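Local coordinates for protein lactococcal phage P2 ORF15 (Lactococcus phage p2, PDB 2WZP) that probably serves as the distal tail (Dit) protein of the phage baseplate, joining the tail to the host-recognition apparatus at its tip, at residues Leu170-Ile175 with Ala315-Lys320; Leu215-Ile220 with Lys304-Leu309. One frame throughout, in Å; residues are numbered along the deposited sequence.

Contact 1. Residues Leu170-Ile175 with Ala315-Lys320; sequences LTFDKI and AEFKIK
F172 and F317 meet in a T-shaped stack, the edge of the first ring turned to a face of the second. The planes stand at 81° and the centroids lie 5.2 Å apart. F172 can be followed outward. Its CB lies near the carbonyl oxygen of A315; CG sits anti to its own carbonyl carbon (chi1 -43°), which leans the ring toward strand 312-322, edge first. CD2 then passes A315 CB at 3.9 Å, and CE2 comes down on the F317 ring, 3.5 Å from its CG and toward the rim of that face.

L170 lies on the same face of the sheet, where its CD1 meets the CD1 of I319 at 3.6 Å, the two branched side chains crossing at a slant. On the other face T171 and E316 run side by side. OG1 of T171 gives a hydrogen bond of 2.6 Å to E316 OE2, reaching the carboxylate from above its plane; the bend of E316 at chi2 (-98°) brings the acid to the hydroxyl.

Along the backbone, L170 pairs with F317 and F172 with A315, each through two hydrogen bonds, and T171 with E316 forms the non-hydrogen-bonded pair between them. Within this chain strand 165-173 is an outermost strand of a six-stranded antiparallel sheet. Strand 312-322 is held on its other side by strand 224-233, where the ring of F227 meets that of F317 with nearly parallel planes. The apolar face packs on M307 and L309 of strand 305-310, in a second sheet.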
loop_
_atom_site.group_PDB
_atom_site.type_symbol
_atom_site.label_atom_id
_atom_site.label_comp_id
_atom_site.label_asym_id
_atom_site.label_seq_id
_atom_site.Cartn_x
_atom_site.Cartn_y
_atom_site.Cartn_z
ATOM N N LEU M 170 -26.551 -13.206 -49.105
ATOM C CA LEU M 170 -27.921 -13.206 -49.620
ATOM C C LEU M 170 -27.952 -12.849 -51.099
ATOM O O LEU M 170 -27.292 -11.902 -51.533
ATOM C CB LEU M 170 -28.794 -12.182 -48.881
ATOM C CG LEU M 170 -29.075 -12.351 -47.389
ATOM C CD1 LEU M 170 -29.962 -11.242 -46.901
ATOM C CD2 LEU M 170 -29.752 -13.683 -47.101
ATOM N N THR M 171 -28.758 -13.585 -51.859
ATOM C CA THR M 171 -28.991 -13.376 -53.284
ATOM C C THR M 171 -30.436 -12.915 -53.480
ATOM O O THR M 171 -31.355 -13.506 -52.909
ATOM C CB THR M 171 -28.765 -14.678 -54.069
ATOM O OG1 THR M 171 -27.501 -15.230 -53.729
ATOM C CG2 THR M 171 -28.837 -14.467 -55.562
ATOM N N PHE M 172 -30.624 -11.866 -54.288
ATOM C CA PHE M 172 -31.934 -11.337 -54.640
ATOM C C PHE M 172 -32.083 -11.483 -56.146
ATOM O O PHE M 172 -31.178 -11.090 -56.882
ATOM C CB PHE M 172 -32.072 -9.884 -54.187
ATOM C CG PHE M 172 -31.531 -9.653 -52.803
ATOM C CD1 PHE M 172 -32.230 -10.091 -51.683
ATOM C CD2 PHE M 172 -30.330 -8.974 -52.615
ATOM C CE1 PHE M 172 -31.716 -9.891 -50.399
ATOM C CE2 PHE M 172 -29.834 -8.739 -51.334
ATOM C CZ PHE M 172 -30.522 -9.213 -50.231
ATOM N N ASP M 173 -33.171 -12.130 -56.590
ATOM C CA ASP M 173 -33.438 -12.388 -58.002
ATOM C C ASP M 173 -34.779 -11.803 -58.405
ATOM O O ASP M 173 -35.786 -12.095 -57.769
ATOM C CB ASP M 173 -33.469 -13.899 -58.265
ATOM C CG ASP M 173 -32.121 -14.527 -58.511
ATOM O OD1 ASP M 173 -31.685 -14.550 -59.681
ATOM O OD2 ASP M 173 -31.553 -15.092 -57.556
ATOM N N LYS M 174 -34.805 -11.040 -59.493
ATOM C CA LYS M 174 -36.037 -10.472 -59.995
ATOM C C LYS M 174 -36.719 -11.496 -60.929
ATOM O O LYS M 174 -36.345 -11.655 -62.095
ATOM C CB LYS M 174 -35.808 -9.100 -60.643
ATOM C CG LYS M 174 -37.087 -8.310 -60.896
ATOM C CD LYS M 174 -37.698 -7.707 -59.640
ATOM C CE LYS M 174 -39.049 -7.152 -60.043
ATOM N NZ LYS M 174 -39.577 -6.166 -59.053
ATOM N N ILE M 175 -37.671 -12.242 -60.354
ATOM C CA ILE M 175 -38.442 -13.286 -61.008
ATOM C C ILE M 175 -39.829 -12.731 -61.274
ATOM O O ILE M 175 -40.453 -12.128 -60.389
ATOM C CB ILE M 175 -38.517 -14.587 -60.140
ATOM C CG1 ILE M 175 -37.163 -15.013 -59.501
ATOM C CG2 ILE M 175 -39.208 -15.741 -60.886
ATOM C CD1 ILE M 175 -36.058 -15.479 -60.444
ATOM N N ALA M 315 -28.953 -9.302 -57.588
ATOM C CA ALA M 315 -28.041 -8.638 -56.653
ATOM C C ALA M 315 -27.512 -9.696 -55.696
ATOM O O ALA M 315 -28.268 -10.558 -55.238
ATOM C CB ALA M 315 -28.752 -7.538 -55.876
ATOM N N GLU M 316 -26.209 -9.663 -55.425
ATOM C CA GLU M 316 -25.554 -10.592 -54.513
ATOM C C GLU M 316 -24.941 -9.740 -53.427
ATOM O O GLU M 316 -24.096 -8.894 -53.706
ATOM C CB GLU M 316 -24.479 -11.407 -55.250
ATOM C CG GLU M 316 -25.052 -12.360 -56.281
ATOM C CD GLU M 316 -25.225 -13.806 -55.864
ATOM O OE1 GLU M 316 -25.177 -14.689 -56.750
ATOM O OE2 GLU M 316 -25.397 -14.058 -54.652
ATOM N N PHE M 317 -25.412 -9.942 -52.201
ATOM C CA PHE M 317 -24.971 -9.216 -51.012
ATOM C C PHE M 317 -24.119 -10.052 -50.056
ATOM O O PHE M 317 -24.280 -11.274 -49.958
ATOM C CB PHE M 317 -26.204 -8.667 -50.270
ATOM C CG PHE M 317 -26.693 -7.299 -50.686
ATOM C CD1 PHE M 317 -27.095 -6.372 -49.736
ATOM C CD2 PHE M 317 -26.762 -6.942 -52.029
ATOM C CE1 PHE M 317 -27.572 -5.124 -50.117
ATOM C CE2 PHE M 317 -27.199 -5.677 -52.408
ATOM C CZ PHE M 317 -27.585 -4.772 -51.447
ATOM N N LYS M 318 -23.227 -9.365 -49.340
ATOM C CA LYS M 318 -22.411 -9.857 -48.227
ATOM C C LYS M 318 -22.638 -8.830 -47.135
ATOM O O LYS M 318 -22.148 -7.701 -47.227
ATOM C CB LYS M 318 -20.933 -9.986 -48.594
ATOM C CG LYS M 318 -20.133 -10.764 -47.566
ATOM C CD LYS M 318 -18.660 -10.742 -47.902
ATOM C CE LYS M 318 -17.916 -11.629 -46.955
ATOM N NZ LYS M 318 -16.463 -11.661 -47.225
ATOM N N ILE M 319 -23.520 -9.169 -46.202
ATOM C CA ILE M 319 -23.941 -8.286 -45.116
ATOM C C ILE M 319 -23.122 -8.509 -43.893
ATOM O O ILE M 319 -22.866 -9.653 -43.525
ATOM C CB ILE M 319 -25.444 -8.460 -44.867
ATOM C CG1 ILE M 319 -26.243 -8.079 -46.136
ATOM C CG2 ILE M 319 -25.906 -7.663 -43.663
ATOM C CD1 ILE M 319 -27.144 -9.052 -46.564
ATOM N N LYS M 320 -22.688 -7.396 -43.268
ATOM C CA LYS M 320 -21.909 -7.428 -42.051
ATOM C C LYS M 320 -22.902 -7.228 -40.923
ATOM O O LYS M 320 -23.272 -6.093 -40.606
ATOM C CB LYS M 320 -20.796 -6.372 -42.072
ATOM C CG LYS M 320 -19.651 -6.744 -41.165
ATOM C CD LYS M 320 -18.732 -5.567 -40.885
ATOM C CE LYS M 320 -17.334 -5.695 -41.446
ATOM N NZ LYS M 320 -16.565 -4.464 -41.169
#

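Contact 2. Residues Leu215-Ile220 with Lys304-Leu309; sequences LSRWDI and KGQMEL
M307 places its sulfur beside the indole of W218 rather than over it: SD lies 5.3 Å from the centroid of the six-membered ring and almost in the ring plane, a Met-aromatic contact made at the edge. The nearest ring atom is CE3, 3.9 Å from SD, and the two CB atoms also touch. With CG of W218 anti to the backbone N (chi1 -177°), one indole face is turned over CG1 of I220 from the same strand, while CD1 of I220 reaches across to M307 CB at 4.1 Å.

Near Q306, the chain of R217 runs alongside E308, its CD packed on E308 CG. Q306 OE1 lies over one face of the guanidinium without a hydrogen bond; R217 NH2 makes its salt bridge to D211, and E308 OE2 makes one to R243. Just ahead of strand 218-220, where the backbones diverge, a water bridges S216 OG (2.8 Å) and L309 N (3.0 Å); S216 OG also hydrogen-bonds to D213 O.

Two hydrogen-bonded pairs, W218 with M307 and I220 with G305, flank D219 with Q306, the regular alternation of an antiparallel sheet, here at one of the two outermost strands, within this chain, of a four-stranded sheet.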
loop_
_atom_site.group_PDB
_atom_site.type_symbol
_atom_site.label_atom_id
_atom_site.label_comp_id
_atom_site.label_asym_id
_atom_site.label_seq_id
_atom_site.Cartn_x
_atom_site.Cartn_y
_atom_site.Cartn_z
ATOM N N LEU M 215 -38.632 -12.681 -53.607
ATOM C CA LEU M 215 -37.368 -13.348 -53.966
ATOM C C LEU M 215 -36.269 -12.361 -54.418
ATOM O O LEU M 215 -35.098 -12.735 -54.534
ATOM C CB LEU M 215 -37.623 -14.457 -55.034
ATOM C CG LEU M 215 -38.668 -15.542 -54.706
ATOM C CD1 LEU M 215 -38.851 -16.468 -55.872
ATOM C CD2 LEU M 215 -38.261 -16.381 -53.520
ATOM N N SER M 216 -36.655 -11.097 -54.662
ATOM C CA SER M 216 -35.753 -10.019 -55.080
ATOM C C SER M 216 -35.532 -9.035 -53.923
ATOM O O SER M 216 -34.876 -8.021 -54.103
ATOM C CB SER M 216 -36.362 -9.268 -56.262
ATOM O OG SER M 216 -37.492 -8.517 -55.847
ATOM N N ARG M 217 -36.097 -9.323 -52.760
ATOM C CA ARG M 217 -36.081 -8.438 -51.609
ATOM C C ARG M 217 -35.341 -8.956 -50.414
ATOM O O ARG M 217 -35.320 -10.156 -50.149
ATOM C CB ARG M 217 -37.504 -8.137 -51.172
ATOM C CG ARG M 217 -38.318 -7.323 -52.169
ATOM C CD ARG M 217 -39.476 -6.665 -51.471
ATOM N NE ARG M 217 -40.192 -7.615 -50.638
ATOM C CZ ARG M 217 -41.320 -8.198 -51.012
ATOM N NH1 ARG M 217 -41.869 -7.906 -52.187
ATOM N NH2 ARG M 217 -41.916 -9.072 -50.216
ATOM N N TRP M 218 -34.809 -8.016 -49.648
ATOM C CA TRP M 218 -34.145 -8.250 -48.384
ATOM C C TRP M 218 -35.146 -7.879 -47.315
ATOM O O TRP M 218 -35.617 -6.747 -47.281
ATOM C CB TRP M 218 -32.899 -7.359 -48.275
ATOM C CG TRP M 218 -32.064 -7.547 -47.045
ATOM C CD1 TRP M 218 -32.197 -8.512 -46.085
ATOM C CD2 TRP M 218 -30.928 -6.754 -46.663
ATOM N NE1 TRP M 218 -31.244 -8.340 -45.107
ATOM C CE2 TRP M 218 -30.449 -7.271 -45.440
ATOM C CE3 TRP M 218 -30.274 -5.641 -47.231
ATOM C CZ2 TRP M 218 -29.361 -6.701 -44.766
ATOM C CZ3 TRP M 218 -29.175 -5.095 -46.574
ATOM C CH2 TRP M 218 -28.734 -5.618 -45.356
ATOM N N ASP M 219 -35.488 -8.841 -46.460
ATOM C CA ASP M 219 -36.392 -8.622 -45.337
ATOM C C ASP M 219 -35.494 -8.309 -44.137
ATOM O O ASP M 219 -34.832 -9.200 -43.576
ATOM C CB ASP M 219 -37.290 -9.847 -45.119
ATOM C CG ASP M 219 -38.219 -9.751 -43.934
ATOM O OD1 ASP M 219 -38.779 -8.649 -43.696
ATOM O OD2 ASP M 219 -38.411 -10.777 -43.255
ATOM N N ILE M 220 -35.373 -7.007 -43.840
ATOM C CA ILE M 220 -34.480 -6.525 -42.804
ATOM C C ILE M 220 -35.157 -6.589 -41.450
ATOM O O ILE M 220 -36.149 -5.894 -41.222
ATOM C CB ILE M 220 -33.894 -5.143 -43.170
ATOM C CG1 ILE M 220 -33.236 -5.190 -44.562
ATOM C CG2 ILE M 220 -32.900 -4.650 -42.093
ATOM C CD1 ILE M 220 -33.355 -3.936 -45.343
ATOM N N LYS M 304 -35.197 -1.487 -39.935
ATOM C CA LYS M 304 -36.050 -2.651 -40.154
ATOM C C LYS M 304 -37.064 -2.268 -41.223
ATOM O O LYS M 304 -37.523 -1.127 -41.291
ATOM C CB LYS M 304 -36.762 -3.076 -38.856
ATOM C CG LYS M 304 -35.824 -3.758 -37.850
ATOM C CD LYS M 304 -36.552 -4.178 -36.576
ATOM C CE LYS M 304 -35.588 -4.419 -35.428
ATOM N NZ LYS M 304 -36.294 -4.652 -34.136
ATOM N N GLY M 305 -37.344 -3.210 -42.091
ATOM C CA GLY M 305 -38.243 -3.032 -43.212
ATOM C C GLY M 305 -37.768 -3.914 -44.329
ATOM O O GLY M 305 -37.465 -5.095 -44.100
ATOM N N GLN M 306 -37.633 -3.345 -45.526
ATOM C CA GLN M 306 -37.154 -4.143 -46.659
ATOM C C GLN M 306 -36.408 -3.395 -47.726
ATOM O O GLN M 306 -36.654 -2.204 -47.937
ATOM C CB GLN M 306 -38.273 -4.972 -47.290
ATOM C CG GLN M 306 -39.462 -4.201 -47.788
ATOM C CD GLN M 306 -40.628 -5.123 -48.043
ATOM O OE1 GLN M 306 -41.450 -4.861 -48.935
ATOM N NE2 GLN M 306 -40.727 -6.221 -47.274
ATOM N N MET M 307 -35.512 -4.119 -48.422
ATOM C CA MET M 307 -34.777 -3.566 -49.549
ATOM C C MET M 307 -35.353 -4.116 -50.866
ATOM O O MET M 307 -35.541 -5.331 -51.024
ATOM C CB MET M 307 -33.259 -3.836 -49.475
ATOM C CG MET M 307 -32.487 -3.158 -50.564
ATOM S SD MET M 307 -30.825 -3.774 -50.637
ATOM C CE MET M 307 -31.038 -5.177 -51.734
ATOM N N GLU M 308 -35.602 -3.199 -51.809
ATOM C CA GLU M 308 -36.068 -3.544 -53.133
ATOM C C GLU M 308 -34.981 -3.198 -54.119
ATOM O O GLU M 308 -34.154 -2.324 -53.856
ATOM C CB GLU M 308 -37.358 -2.784 -53.473
ATOM C CG GLU M 308 -38.560 -3.244 -52.652
ATOM C CD GLU M 308 -39.861 -2.554 -52.992
ATOM O OE1 GLU M 308 -40.912 -2.967 -52.448
ATOM O OE2 GLU M 308 -39.825 -1.577 -53.781
ATOM N N LEU M 309 -34.951 -3.909 -55.239
ATOM C CA LEU M 309 -34.008 -3.661 -56.314
ATOM C C LEU M 309 -34.591 -2.574 -57.219
ATOM O O LEU M 309 -35.810 -2.417 -57.287
ATOM C CB LEU M 309 -33.788 -4.935 -57.141
ATOM C CG LEU M 309 -33.396 -6.228 -56.435
ATOM C CD1 LEU M 309 -33.174 -7.352 -57.456
ATOM C CD2 LEU M 309 -32.169 -6.047 -55.542
HETATM O O HOH W 1 -37.334 -5.693 -55.505
#

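Overall arrangement
The centres of contacts 1 and 2 lie about 9 Å apart, both within the C-terminal Dit domain, and each joins an outermost strand to its neighbour in a different antiparallel sheet. Along the chain contact 2 is nested inside the loop closed by contact 1, and strands 305-310 and 312-322 follow directly on one another, so the chain passes from one sheet to the other there. The sheets pack through apolar side chains, among them W218 on L170 and I319, and so share a core. A probable hydrogen bond from D173 N to L215 O (2.9 Å) joins the end of strand 165-173 to the turn before strand 218-220. Together the two sheets build much of the C-terminal domain.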